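Local coordinates for protein dextranase (Pseudarthrobacter oxydans, PDB 6NZS) that hydrolyses alpha-1,6-glucosidic linkages within dextran chains, acting as an endo-dextranase of glycoside hydrolase family 49, at residues D389-Y394 and V426-T431; G143-V148 and I400-I405; I67-E72 and S363-T368; V114-S119 and F123-V128. All coordinates share one frame; numbering follows the deposited sequence.

In the fold
From the N terminus, the loop 67-72 of the Ig-like domain opens contact 3, which closes about 290 residues later on the solenoid loop 363-368. Nested inside that span, contact 4 joins 114-119 to 123-128 across three residues, wholly within the Ig-like domain. Contact 2 starts next, at 143-148, on a strand paired with 114-117; it crosses contact 3 and ends on solenoid strand 400-405. Contact 1 lies entirely in the solenoid and crosses contact 2, since 389-394 precedes 400-405 and 426-431 follows it; strands 398-407 and 423-435 are direct neighbours. Contacts 2 and 3 thus tie the two domains together, while contacts 1 and 4 pack the interior of each.

Contact 1 (D389-Y394 and V426-T431); sequences DVLKMY and VNVTNT
Met-393 and Val-426 bring the two backbones nearest, with their CA atoms 7.9 Å apart, too far for main-chain pairing, and no hydrogen bond joins the segments. The short strand 391-392 and the long strand 423-435 therefore meet through side chains alone. The thioether end of Met-393 does most of the work. Its chain folds at both of the outer torsions (chi2 -51°, chi3 -61°), so CE lies across two neighbouring methyls of the facing strand, 3.5 Å from Val-426 CG1 and 3.6 Å from Val-428 CG2. A flexible, unbranched methionine suits this place because its bendable chain lets the methyl rest on two valine methyls at once. The valines, spaced two apart on an extended strand, both turn inward, and their beta-branched form goes well with strand backbone.

This is the interior of the parallel beta-helix, or solenoid, of the pectate-lyase-like clan: segment 389-394 belongs to one sheet of the coil, 426-431 to another, and successive coils stack their apolar residues above each other. Met-393 thus also rests on Ile-400 of the preceding coil of that second sheet, while Val-428 lies against Phe-476 of the next one; the amide of Asn-430 likewise reaches Asp-401 on one neighbouring coil and Asn-478 on the other. Leu-391 adds a looser touch, its CD1 standing 4.5 Å from Val-428 CG1.

Contact 2 (G143-V148 and I400-I405); sequences GYRFSV and IDNTVI
Arg-145 and Asn-402 meet at the edge of the guanidinium, with Asn-402 ND2 lying near its plane and 3.7 Å from Arg-145 NH2, while the amide is turned 75° against it. Both nitrogens are donors, so they do not bond to each other; waters link the segments beside this pair. One water takes the NE hydrogen of Arg-145 at 2.8 Å, in the plane of the guanidinium, and donates to the backbone O of Asn-402 at 3.0 Å. A second accepts from Asn-402 ND2 at 3.0 Å and donates to Gly-143 O at 2.7 Å. Arg-145 NH2 itself bonds to Ala-142 O and weakly to Gly-143 O. The arginine arrives there by bending at chi2 and chi3 (135° and -62°), which folds its chain back along its own strand instead of straight across.

The contact joins the N-terminal Ig-like domain, through strand 144-150, to the outer face of the solenoid at strand 398-407. Arg-145 NH1 forms a salt bridge with Glu-191, and Asn-402 ND2 is also bonded to Asn-381 of the coil before. Asparagine further suits the left-handed backbone of residue 402. Farther along, Val-404 lays its methyl CG2 3.6 Å from Arg-145 O, a compact apolar branch against the main chain, and the same valine is backed by Phe-383 and Ile-434.

Contact 3 (I67-E72 and S363-T368); sequences IGYTKE and SWYWQT
Two loops, one from the Ig-like domain and one from the solenoid, meet here, where Glu-72 and Tyr-69 of the first reach Trp-366 and Tyr-365 of the second. The benzene half of the Trp-366 indole does the touching. Its CZ3 lies 3.5 Å from the backbone O of Glu-72, and its CH2 lies 3.7 Å from Glu-72 CB. The glutamate chain then runs on past the ring, extended beyond CG, so that OE1 comes 3.6 Å from CH2 with the carboxylate nearly perpendicular to the indole, 83° between planes. A broad, rigid tryptophan suits this place because one ring can meet main chain and side chain together. An alanine in place of Trp-366 is likely to open a gap under Glu-72, whose side chain would then be held mainly by its salt bridge to Lys-167.

Tyr-69 and Tyr-365 are linked by a water between their hydroxyls; directly, Tyr-69 OH comes only to 4.1 Å from Tyr-365 CE1. The water donates to Tyr-69 OH at 2.7 Å, in the plane of that ring, and also bonds to Tyr-365 OH at 2.7 Å. Tyr-69 OH is bonded to Asp-73 as well, and its ring stacks on His-301. On the solenoid side, Thr-368 OG1 donates to Tyr-365 O at 2.7 Å, the C=O...O angle being 164°, which braces the turn carrying both aromatic residues. Between the segments, the indole against Glu-72 and one water make the contact; just beyond, Trp-366 bonds to Asp-73 through the main chain, and the charge of Glu-72 is probably offset by its salt bridge to Lys-167.

Contact 4 (V114-S119 and F123-V128); sequences VQIRPS and FEKQLV
Lys-125 leaves its strand with CG beside the backbone N and runs straight until chi3, where a bend of -57° turns the ammonium onto the carbonyl of Val-114. Ile-116 sets CG1 in the same way and keeps its chain extended, which carries CD1 to Phe-123. The lysine bond is short, NZ to Val-114 O 2.7 Å, and close to the carbonyl direction (C=O...N 159°), the donor tilted slightly from the carbonyl plane. A water 3.1 Å from Lys-125 NZ accepts a second hydrogen and also accepts from the backbone N of Ile-116, so the ammonium grips the facing strand at two points; Ala-111 O gives it a further, weak partner.

Strands 114-117 and 125-128 run roughly antiparallel, at 149°, yet their axes are 9.5 Å apart and they bond to different neighbours, 144-150 and 132-137. Joined by a short connection and facing through side chains, they form a beta arch in the Ig-like sandwich. Between them Ile-116 crosses Phe-123 at about a right angle, CD1 resting 3.5 Å from both CB and CD2 of Phe-123. The same methyl lies 4.0 Å from Lys-125 CD, so the lysine's aliphatic part extends the apolar patch. A methionine here, in place of Lys-125, would probably leave Val-114 O and the water on Ile-116 N without their ammonium donor. Phe-123 in turn meets Phe-146 and Tyr-144 edge-to-face.

Contact 1 (D389-Y394 and V426-T431)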
# COMPACT_ATOMS: atom_id res chain seq x y z
N ASP A 389 -2.40 1.10 8.64
CA ASP A 389 -2.61 -0.33 8.37
C ASP A 389 -2.60 -0.57 6.88
O ASP A 389 -3.34 0.07 6.14
CB ASP A 389 -3.99 -0.76 8.89
CG ASP A 389 -4.14 -0.63 10.38
OD1 ASP A 389 -3.16 -0.87 11.12
OD2 ASP A 389 -5.27 -0.31 10.82
N VAL A 390 -1.74 -1.50 6.42
CA VAL A 390 -1.60 -1.71 4.98
C VAL A 390 -2.56 -2.78 4.48
O VAL A 390 -3.34 -2.56 3.54
CB VAL A 390 -0.15 -2.04 4.57
CG1 VAL A 390 -0.05 -2.07 3.03
CG2 VAL A 390 0.85 -1.04 5.16
N LEU A 391 -2.47 -3.97 5.07
CA LEU A 391 -3.35 -5.08 4.73
C LEU A 391 -4.27 -5.31 5.93
O LEU A 391 -3.83 -5.82 6.96
CB LEU A 391 -2.55 -6.33 4.40
CG LEU A 391 -1.62 -6.19 3.19
CD1 LEU A 391 -0.88 -7.49 2.94
CD2 LEU A 391 -2.39 -5.74 1.94
N LYS A 392 -5.54 -4.95 5.77
CA LYS A 392 -6.53 -5.06 6.83
C LYS A 392 -7.21 -6.42 6.67
O LYS A 392 -8.10 -6.59 5.84
CB LYS A 392 -7.50 -3.89 6.76
CG LYS A 392 -6.82 -2.58 7.16
CD LYS A 392 -7.41 -1.36 6.46
CE LYS A 392 -8.78 -1.00 7.04
NZ LYS A 392 -9.23 0.37 6.65
N MET A 393 -6.77 -7.37 7.48
CA MET A 393 -7.17 -8.77 7.36
C MET A 393 -8.31 -9.00 8.35
O MET A 393 -8.12 -9.52 9.45
CB MET A 393 -5.98 -9.69 7.62
CG MET A 393 -4.74 -9.36 6.78
SD MET A 393 -5.07 -9.20 5.01
CE MET A 393 -5.67 -10.85 4.61
N TYR A 394 -9.51 -8.58 7.95
CA TYR A 394 -10.64 -8.52 8.85
C TYR A 394 -11.74 -9.52 8.50
O TYR A 394 -12.79 -9.49 9.14
CB TYR A 394 -11.26 -7.11 8.84
CG TYR A 394 -10.37 -5.98 9.35
CD1 TYR A 394 -9.16 -6.24 10.00
CD2 TYR A 394 -10.76 -4.66 9.18
CE1 TYR A 394 -8.36 -5.19 10.46
CE2 TYR A 394 -9.98 -3.62 9.64
CZ TYR A 394 -8.78 -3.88 10.28
OH TYR A 394 -8.01 -2.82 10.72
N VAL A 426 -7.61 -17.55 6.00
CA VAL A 426 -6.93 -16.43 5.36
C VAL A 426 -5.55 -16.90 4.92
O VAL A 426 -4.84 -17.56 5.68
CB VAL A 426 -6.82 -15.24 6.33
CG1 VAL A 426 -5.93 -14.16 5.77
CG2 VAL A 426 -8.21 -14.69 6.64
N ASN A 427 -5.17 -16.56 3.68
CA ASN A 427 -3.90 -16.99 3.12
C ASN A 427 -3.25 -15.80 2.43
O ASN A 427 -3.80 -15.28 1.46
CB ASN A 427 -4.09 -18.13 2.13
CG ASN A 427 -4.51 -19.43 2.80
OD1 ASN A 427 -5.71 -19.75 2.89
ND2 ASN A 427 -3.53 -20.18 3.28
N VAL A 428 -2.07 -15.41 2.89
CA VAL A 428 -1.33 -14.28 2.34
C VAL A 428 0.08 -14.75 1.99
O VAL A 428 0.86 -15.08 2.89
CB VAL A 428 -1.26 -13.10 3.33
CG1 VAL A 428 -0.44 -11.94 2.75
CG2 VAL A 428 -2.64 -12.64 3.74
N THR A 429 0.41 -14.75 0.70
CA THR A 429 1.68 -15.30 0.24
C THR A 429 2.49 -14.26 -0.53
O THR A 429 1.94 -13.41 -1.24
CB THR A 429 1.46 -16.56 -0.62
OG1 THR A 429 0.56 -16.25 -1.69
CG2 THR A 429 0.87 -17.68 0.23
N ASN A 430 3.81 -14.34 -0.38
CA ASN A 430 4.75 -13.60 -1.22
C ASN A 430 4.59 -12.08 -1.08
O ASN A 430 4.31 -11.36 -2.04
CB ASN A 430 4.68 -14.08 -2.68
CG ASN A 430 5.06 -15.52 -2.79
OD1 ASN A 430 6.10 -15.93 -2.26
ND2 ASN A 430 4.20 -16.33 -3.40
N THR A 431 4.78 -11.63 0.15
CA THR A 431 4.76 -10.21 0.50
C THR A 431 6.20 -9.75 0.63
O THR A 431 7.00 -10.42 1.29
CB THR A 431 4.05 -10.02 1.85
OG1 THR A 431 2.76 -10.64 1.82
CG2 THR A 431 3.91 -8.54 2.18

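Contact 2 (G143-V148 and I400-I405)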
# COMPACT_ATOMS: atom_id res chain seq x y z
N GLY A 143 3.04 -9.03 -14.54
CA GLY A 143 3.85 -7.83 -14.55
C GLY A 143 4.75 -7.78 -13.32
O GLY A 143 4.84 -8.73 -12.53
N TYR A 144 5.44 -6.65 -13.19
CA TYR A 144 6.32 -6.40 -12.06
C TYR A 144 6.15 -4.97 -11.60
O TYR A 144 6.10 -4.05 -12.42
CB TYR A 144 7.79 -6.58 -12.46
CG TYR A 144 8.23 -8.01 -12.67
CD1 TYR A 144 8.13 -8.61 -13.93
CD2 TYR A 144 8.76 -8.76 -11.62
CE1 TYR A 144 8.53 -9.92 -14.12
CE2 TYR A 144 9.17 -10.08 -11.82
CZ TYR A 144 9.05 -10.65 -13.08
OH TYR A 144 9.44 -11.96 -13.30
N ARG A 145 6.06 -4.77 -10.29
CA ARG A 145 6.06 -3.44 -9.68
C ARG A 145 7.26 -3.38 -8.74
O ARG A 145 7.38 -4.21 -7.83
CB ARG A 145 4.76 -3.22 -8.90
CG ARG A 145 3.51 -3.10 -9.81
CD ARG A 145 2.31 -3.92 -9.30
NE ARG A 145 2.60 -5.36 -9.27
CZ ARG A 145 2.59 -6.16 -10.33
NH1 ARG A 145 2.31 -5.69 -11.54
NH2 ARG A 145 2.88 -7.45 -10.18
N PHE A 146 8.17 -2.44 -8.98
CA PHE A 146 9.44 -2.46 -8.26
C PHE A 146 10.02 -1.06 -8.15
O PHE A 146 9.63 -0.13 -8.87
CB PHE A 146 10.45 -3.43 -8.91
CG PHE A 146 10.79 -3.11 -10.35
CD1 PHE A 146 9.96 -3.50 -11.38
CD2 PHE A 146 11.97 -2.43 -10.65
CE1 PHE A 146 10.29 -3.21 -12.70
CE2 PHE A 146 12.31 -2.14 -11.95
CZ PHE A 146 11.48 -2.54 -12.98
N SER A 147 10.99 -0.93 -7.25
CA SER A 147 11.66 0.32 -6.94
C SER A 147 13.07 0.31 -7.54
O SER A 147 13.78 -0.69 -7.45
CB SER A 147 11.76 0.45 -5.42
OG SER A 147 12.56 1.56 -5.05
N VAL A 148 13.45 1.44 -8.13
CA VAL A 148 14.78 1.65 -8.72
C VAL A 148 15.52 2.67 -7.86
O VAL A 148 15.06 3.80 -7.69
CB VAL A 148 14.65 2.14 -10.17
CG1 VAL A 148 16.02 2.42 -10.77
CG2 VAL A 148 13.89 1.11 -11.01
N ILE A 400 -4.43 -13.49 -0.66
CA ILE A 400 -3.58 -12.44 -1.22
C ILE A 400 -2.28 -13.07 -1.70
O ILE A 400 -1.68 -13.88 -0.98
CB ILE A 400 -3.27 -11.36 -0.17
CG1 ILE A 400 -4.54 -10.70 0.34
CG2 ILE A 400 -2.32 -10.31 -0.76
CD1 ILE A 400 -4.30 -9.69 1.46
N ASP A 401 -1.82 -12.68 -2.89
CA ASP A 401 -0.51 -13.11 -3.37
C ASP A 401 0.21 -11.95 -4.05
O ASP A 401 -0.40 -11.14 -4.75
CB ASP A 401 -0.61 -14.28 -4.37
CG ASP A 401 0.75 -14.77 -4.80
OD1 ASP A 401 1.53 -15.19 -3.92
OD2 ASP A 401 1.07 -14.72 -6.00
N ASN A 402 1.53 -11.91 -3.86
CA ASN A 402 2.41 -11.04 -4.64
C ASN A 402 2.15 -9.56 -4.39
O ASN A 402 1.77 -8.82 -5.30
CB ASN A 402 2.32 -11.39 -6.14
CG ASN A 402 3.40 -10.71 -6.95
OD1 ASN A 402 4.46 -10.34 -6.42
ND2 ASN A 402 3.14 -10.55 -8.25
N THR A 403 2.39 -9.13 -3.15
CA THR A 403 2.20 -7.75 -2.72
C THR A 403 3.55 -7.14 -2.41
O THR A 403 4.28 -7.66 -1.56
CB THR A 403 1.35 -7.68 -1.45
OG1 THR A 403 0.21 -8.55 -1.54
CG2 THR A 403 0.85 -6.27 -1.21
N VAL A 404 3.87 -6.03 -3.08
CA VAL A 404 5.06 -5.24 -2.79
C VAL A 404 4.60 -4.04 -1.97
O VAL A 404 3.63 -3.37 -2.34
CB VAL A 404 5.73 -4.78 -4.09
CG1 VAL A 404 6.88 -3.82 -3.81
CG2 VAL A 404 6.23 -5.99 -4.89
N ILE A 405 5.27 -3.78 -0.84
CA ILE A 405 4.82 -2.76 0.11
C ILE A 405 5.96 -1.80 0.43
O ILE A 405 7.06 -2.24 0.79
CB ILE A 405 4.27 -3.40 1.40
CG1 ILE A 405 3.06 -4.29 1.07
CG2 ILE A 405 3.92 -2.31 2.42
CD1 ILE A 405 2.55 -5.10 2.27
O HOH W 1 5.34 -9.58 -10.00
O HOH W 2 3.36 -7.12 -7.23

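Contact 3 (I67-E72 and S363-T368)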
# COMPACT_ATOMS: atom_id res chain seq x y z
N ILE A 67 -4.52 23.54 5.57
CA ILE A 67 -5.63 24.48 5.46
C ILE A 67 -6.71 24.04 6.43
O ILE A 67 -7.30 22.96 6.28
CB ILE A 67 -6.16 24.58 4.02
CG1 ILE A 67 -5.10 25.20 3.10
CG2 ILE A 67 -7.45 25.38 3.98
CD1 ILE A 67 -4.48 26.47 3.64
N GLY A 68 -6.98 24.88 7.43
CA GLY A 68 -8.04 24.61 8.37
C GLY A 68 -7.65 23.81 9.59
O GLY A 68 -8.53 23.40 10.36
N TYR A 69 -6.35 23.57 9.81
CA TYR A 69 -5.90 22.82 10.97
C TYR A 69 -4.43 23.09 11.20
O TYR A 69 -3.69 23.52 10.31
CB TYR A 69 -6.17 21.31 10.82
CG TYR A 69 -5.37 20.62 9.73
CD1 TYR A 69 -5.79 20.67 8.41
CD2 TYR A 69 -4.22 19.90 10.04
CE1 TYR A 69 -5.07 20.02 7.41
CE2 TYR A 69 -3.50 19.25 9.04
CZ TYR A 69 -3.93 19.32 7.74
OH TYR A 69 -3.23 18.68 6.74
N THR A 70 -4.00 22.82 12.44
CA THR A 70 -2.59 22.89 12.81
C THR A 70 -2.06 21.59 13.39
O THR A 70 -0.84 21.45 13.52
CB THR A 70 -2.34 24.03 13.82
OG1 THR A 70 -3.09 23.78 15.01
CG2 THR A 70 -2.75 25.36 13.23
N LYS A 71 -2.93 20.63 13.71
CA LYS A 71 -2.49 19.38 14.32
C LYS A 71 -1.61 18.60 13.35
O LYS A 71 -1.56 18.87 12.15
CB LYS A 71 -3.70 18.53 14.69
CG LYS A 71 -4.48 18.00 13.50
CD LYS A 71 -5.60 17.06 13.93
CE LYS A 71 -6.42 16.62 12.72
NZ LYS A 71 -7.57 15.75 13.12
N GLU A 72 -0.91 17.60 13.89
CA GLU A 72 -0.10 16.74 13.05
C GLU A 72 -1.00 15.92 12.13
O GLU A 72 -2.07 15.47 12.53
CB GLU A 72 0.75 15.81 13.91
CG GLU A 72 1.93 16.49 14.59
CD GLU A 72 2.86 15.50 15.26
OE1 GLU A 72 2.35 14.56 15.90
OE2 GLU A 72 4.09 15.67 15.15
N SER A 363 1.14 8.00 -0.22
CA SER A 363 0.31 7.92 0.98
C SER A 363 1.01 8.64 2.15
O SER A 363 1.47 8.03 3.12
CB SER A 363 -0.01 6.47 1.31
OG SER A 363 -0.82 5.90 0.30
N TRP A 364 1.08 9.97 2.03
CA TRP A 364 1.88 10.75 2.97
C TRP A 364 1.19 10.96 4.32
O TRP A 364 1.85 10.93 5.36
CB TRP A 364 2.22 12.10 2.35
CG TRP A 364 2.85 11.98 1.00
CD1 TRP A 364 2.27 12.26 -0.22
CD2 TRP A 364 4.18 11.54 0.71
NE1 TRP A 364 3.16 12.03 -1.23
CE2 TRP A 364 4.34 11.58 -0.70
CE3 TRP A 364 5.26 11.12 1.50
CZ2 TRP A 364 5.54 11.22 -1.33
CZ3 TRP A 364 6.45 10.75 0.88
CH2 TRP A 364 6.58 10.81 -0.52
N TYR A 365 -0.12 11.20 4.31
CA TYR A 365 -0.86 11.47 5.54
C TYR A 365 -1.03 10.19 6.35
O TYR A 365 -1.04 9.08 5.81
CB TYR A 365 -2.26 11.98 5.20
CG TYR A 365 -2.33 13.32 4.50
CD1 TYR A 365 -1.71 14.45 5.05
CD2 TYR A 365 -3.02 13.46 3.30
CE1 TYR A 365 -1.79 15.68 4.41
CE2 TYR A 365 -3.10 14.68 2.65
CZ TYR A 365 -2.48 15.79 3.21
OH TYR A 365 -2.56 17.01 2.56
N TRP A 366 -1.20 10.35 7.67
CA TRP A 366 -1.76 9.27 8.47
C TRP A 366 -3.14 8.90 7.92
O TRP A 366 -3.76 9.64 7.16
CB TRP A 366 -1.97 9.73 9.91
CG TRP A 366 -0.72 9.86 10.72
CD1 TRP A 366 0.45 9.18 10.54
CD2 TRP A 366 -0.51 10.74 11.84
NE1 TRP A 366 1.38 9.57 11.48
CE2 TRP A 366 0.81 10.53 12.29
CE3 TRP A 366 -1.30 11.68 12.49
CZ2 TRP A 366 1.36 11.23 13.37
CZ3 TRP A 366 -0.76 12.38 13.58
CH2 TRP A 366 0.56 12.14 14.00
N GLN A 367 -3.62 7.73 8.34
CA GLN A 367 -4.96 7.25 8.00
C GLN A 367 -5.13 6.99 6.51
O GLN A 367 -6.25 6.95 6.00
CB GLN A 367 -6.06 8.17 8.55
CG GLN A 367 -5.86 8.51 10.03
CD GLN A 367 -7.01 9.31 10.62
OE1 GLN A 367 -6.99 10.54 10.62
NE2 GLN A 367 -8.02 8.60 11.11
N THR A 368 -4.01 6.78 5.80
CA THR A 368 -4.05 6.39 4.40
C THR A 368 -4.00 4.86 4.29
O THR A 368 -3.14 4.28 3.64
CB THR A 368 -2.93 7.08 3.63
OG1 THR A 368 -1.69 6.92 4.32
CG2 THR A 368 -3.26 8.56 3.50
O HOH W 3 -3.95 18.79 4.10

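Contact 4 (V114-S119 and F123-V128)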
# COMPACT_ATOMS: atom_id res chain seq x y z
N VAL A 114 22.76 1.09 -8.78
CA VAL A 114 21.31 1.13 -8.92
C VAL A 114 20.80 -0.21 -8.41
O VAL A 114 21.01 -1.25 -9.05
CB VAL A 114 20.87 1.36 -10.36
CG1 VAL A 114 19.34 1.36 -10.43
CG2 VAL A 114 21.42 2.67 -10.88
N GLN A 115 20.11 -0.19 -7.27
CA GLN A 115 19.55 -1.40 -6.70
C GLN A 115 18.06 -1.50 -7.01
O GLN A 115 17.35 -0.49 -7.00
CB GLN A 115 19.79 -1.44 -5.19
CG GLN A 115 21.28 -1.67 -4.88
CD GLN A 115 21.74 -3.05 -5.34
OE1 GLN A 115 21.09 -4.05 -5.07
NE2 GLN A 115 22.87 -3.10 -6.05
N ILE A 116 17.61 -2.72 -7.28
CA ILE A 116 16.20 -3.02 -7.51
C ILE A 116 15.64 -3.63 -6.23
O ILE A 116 16.25 -4.54 -5.65
CB ILE A 116 16.02 -3.99 -8.69
CG1 ILE A 116 16.51 -3.34 -9.98
CG2 ILE A 116 14.56 -4.44 -8.82
CD1 ILE A 116 16.74 -4.32 -11.11
N ARG A 117 14.49 -3.14 -5.79
CA ARG A 117 13.77 -3.77 -4.68
C ARG A 117 12.34 -4.01 -5.15
O ARG A 117 11.71 -3.08 -5.68
CB ARG A 117 13.78 -2.92 -3.41
CG ARG A 117 15.16 -2.80 -2.76
CD ARG A 117 15.01 -2.44 -1.25
NE ARG A 117 16.30 -2.42 -0.54
CZ ARG A 117 16.47 -2.16 0.76
NH1 ARG A 117 15.44 -1.90 1.58
NH2 ARG A 117 17.70 -2.18 1.25
N PRO A 118 11.78 -5.22 -4.98
CA PRO A 118 12.32 -6.42 -4.31
C PRO A 118 13.68 -6.90 -4.86
O PRO A 118 13.87 -7.04 -6.06
CB PRO A 118 11.24 -7.47 -4.57
CG PRO A 118 9.97 -6.68 -4.64
CD PRO A 118 10.38 -5.40 -5.37
N SER A 119 14.63 -7.11 -3.94
CA SER A 119 15.95 -7.62 -4.29
C SER A 119 15.88 -9.01 -4.90
O SER A 119 16.81 -9.41 -5.61
CB SER A 119 16.84 -7.65 -3.05
OG SER A 119 17.02 -6.33 -2.56
N PHE A 123 17.06 -8.74 -11.80
CA PHE A 123 17.03 -8.30 -13.19
C PHE A 123 18.44 -7.98 -13.68
O PHE A 123 19.26 -7.41 -12.94
CB PHE A 123 16.21 -7.02 -13.34
CG PHE A 123 14.75 -7.17 -13.02
CD1 PHE A 123 14.07 -8.37 -13.18
CD2 PHE A 123 14.04 -6.06 -12.58
CE1 PHE A 123 12.71 -8.45 -12.88
CE2 PHE A 123 12.69 -6.14 -12.30
CZ PHE A 123 12.02 -7.33 -12.46
N GLU A 124 18.70 -8.31 -14.94
CA GLU A 124 19.93 -7.88 -15.58
C GLU A 124 19.95 -6.36 -15.65
O GLU A 124 18.95 -5.73 -16.00
CB GLU A 124 20.00 -8.46 -17.00
CG GLU A 124 21.17 -7.95 -17.82
CD GLU A 124 21.45 -8.79 -19.05
OE1 GLU A 124 22.43 -8.48 -19.76
OE2 GLU A 124 20.68 -9.75 -19.31
N LYS A 125 21.10 -5.77 -15.30
CA LYS A 125 21.29 -4.32 -15.35
C LYS A 125 22.58 -4.03 -16.11
O LYS A 125 23.56 -4.76 -15.98
CB LYS A 125 21.43 -3.72 -13.94
CG LYS A 125 20.23 -3.88 -13.05
CD LYS A 125 20.53 -3.34 -11.65
CE LYS A 125 21.75 -4.03 -11.04
NZ LYS A 125 21.96 -3.70 -9.61
N GLN A 126 22.57 -2.95 -16.89
CA GLN A 126 23.74 -2.51 -17.64
C GLN A 126 23.91 -1.01 -17.45
O GLN A 126 22.94 -0.25 -17.53
CB GLN A 126 23.58 -2.79 -19.13
CG GLN A 126 23.34 -4.25 -19.48
CD GLN A 126 23.41 -4.51 -20.96
OE1 GLN A 126 23.51 -3.58 -21.77
NE2 GLN A 126 23.33 -5.78 -21.35
N LEU A 127 25.14 -0.56 -17.22
CA LEU A 127 25.41 0.86 -17.09
C LEU A 127 25.66 1.44 -18.48
O LEU A 127 26.68 1.13 -19.12
CB LEU A 127 26.60 1.11 -16.17
CG LEU A 127 26.81 2.61 -15.94
CD1 LEU A 127 25.84 3.12 -14.91
CD2 LEU A 127 28.24 2.89 -15.51
N VAL A 128 24.74 2.27 -18.95
CA VAL A 128 24.91 2.93 -20.24
C VAL A 128 25.94 4.05 -20.12
O VAL A 128 26.94 4.09 -20.87
CB VAL A 128 23.56 3.47 -20.75
CG1 VAL A 128 23.75 4.21 -22.07
CG2 VAL A 128 22.54 2.34 -20.88
O HOH W 4 19.62 -4.96 -8.01